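Local coordinates for periplasmic binding protein (Veillonella parvula, PDB 4OVK), which probably captures a solute in the periplasm and delivers it to an ABC transporter for import, at residues G206-N209 with A210-T214. Numbering follows the deposited sequence.
Sequences GGEN and AAKDT
Asn209 OD1 accepts a hydrogen bond from water 1 at 2.9 Å, and the same water weakly accepts the backbone N-H of Ala211, while Asn209 ND2 donates to the carbonyl oxygen of Gln199. With CG beside the backbone N and opposite the carbonyl carbon (chi1 -76°), the amide can meet Gln199 O of helix 197-204, and the side chain touches Ile202 and Thr203; asparagine suits the place because it can donate and accept at once in a buried setting. Its backbone closes a type I turn: Lys212 N reaches Asn209 O at 3.1 Å, from well above the carbonyl plane and with a bent N-H···O angle of 146°. A second type I turn follows directly, sealed by Thr214 N to Ala211 O at 2.9 Å, and the side chain of Gln199 also binds Ala211 O. The small side chains of Ala210 and Ala211 let the turn lie close against Trp229 of helix 223-229. On the more exposed flank, the extended Glu208 side chain reaches the bent one of Lys212, whose NZ makes a salt bridge with Glu208 OE2 at 3.3 Å; its hydrogen bond is weak, and it links the residue before the first turn to that turn's last residue. Upstream, Gly206, with its positive phi, ends helix 197-204 as the C-prime residue of a Schellman motif. The chain thus passes from this helix into edge strand 208-209, which pairs with 180-184, and the tandem turns lead it out of the parallel sheet of order 2-1-3-4, consistent with the alpha/beta lobe of a periplasmic binding protein.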
loop_
_atom_site.group_PDB
_atom_site.type_symbol
_atom_site.label_atom_id
_atom_site.label_comp_id
_atom_site.label_asym_id
_atom_site.label_seq_id
_atom_site.Cartn_x
_atom_site.Cartn_y
_atom_site.Cartn_z
ATOM N N GLY A 206 15.079 -11.665 1.087
ATOM C CA GLY A 206 16.301 -12.274 1.616
ATOM C C GLY A 206 16.686 -11.894 3.032
ATOM O O GLY A 206 17.866 -11.973 3.407
ATOM N N GLY A 207 15.695 -11.509 3.836
ATOM C CA GLY A 207 15.935 -11.218 5.240
ATOM C C GLY A 207 15.370 -12.296 6.136
ATOM O O GLY A 207 14.517 -13.101 5.713
ATOM N N GLU A 208 15.864 -12.327 7.369
ATOM C CA GLU A 208 15.275 -13.152 8.413
ATOM C C GLU A 208 14.393 -12.233 9.234
ATOM O O GLU A 208 14.798 -11.130 9.580
ATOM C CB GLU A 208 16.347 -13.797 9.298
ATOM C CG GLU A 208 15.782 -14.525 10.516
ATOM C CD GLU A 208 16.833 -15.207 11.377
ATOM O OE1 GLU A 208 18.031 -15.213 11.003
ATOM O OE2 GLU A 208 16.450 -15.743 12.448
ATOM N N ASN A 209 13.189 -12.692 9.552
ATOM C CA ASN A 209 12.295 -11.944 10.420
ATOM C C ASN A 209 12.698 -12.023 11.888
ATOM O O ASN A 209 12.612 -13.088 12.507
ATOM C CB ASN A 209 10.883 -12.466 10.246
ATOM C CG ASN A 209 10.270 -11.991 8.963
ATOM O OD1 ASN A 209 10.063 -10.792 8.789
ATOM N ND2 ASN A 209 10.003 -12.915 8.043
ATOM N N ALA A 210 13.115 -10.889 12.448
ATOM C CA ALA A 210 13.405 -10.797 13.884
ATOM C C ALA A 210 12.222 -11.270 14.730
ATOM O O ALA A 210 12.420 -11.931 15.745
ATOM C CB ALA A 210 13.784 -9.369 14.271
ATOM N N ALA A 211 11.002 -10.933 14.298
ATOM C CA ALA A 211 9.766 -11.270 15.027
ATOM C C ALA A 211 9.057 -12.522 14.480
ATOM O O ALA A 211 7.840 -12.667 14.608
ATOM C CB ALA A 211 8.826 -10.079 14.999
ATOM N N LYS A 212 9.841 -13.414 13.886
ATOM C CA LYS A 212 9.388 -14.685 13.315
ATOM C C LYS A 212 8.458 -15.497 14.225
ATOM O O LYS A 212 7.501 -16.128 13.751
ATOM C CB LYS A 212 10.646 -15.494 12.963
ATOM C CG LYS A 212 10.501 -16.992 12.786
ATOM C CD LYS A 212 11.879 -17.614 12.595
ATOM C CE LYS A 212 12.606 -17.760 13.923
ATOM N NZ LYS A 212 14.064 -17.539 13.773
ATOM N N ASP A 213 8.735 -15.481 15.527
ATOM C CA ASP A 213 7.955 -16.272 16.478
ATOM C C ASP A 213 6.883 -15.459 17.209
ATOM O O ASP A 213 6.293 -15.948 18.156
ATOM C CB ASP A 213 8.894 -16.970 17.466
ATOM C CG ASP A 213 9.845 -17.944 16.774
ATOM O OD1 ASP A 213 9.392 -18.691 15.877
ATOM O OD2 ASP A 213 11.045 -17.964 17.121
ATOM N N THR A 214 6.617 -14.239 16.742
ATOM C CA THR A 214 5.541 -13.403 17.281
ATOM C C THR A 214 4.324 -13.479 16.352
ATOM O O THR A 214 4.433 -13.193 15.162
ATOM C CB THR A 214 5.998 -11.937 17.440
ATOM O OG1 THR A 214 7.074 -11.868 18.381
ATOM C CG2 THR A 214 4.858 -11.050 17.938
HETATM O O HOH W 1 10.375 -9.454 11.382
#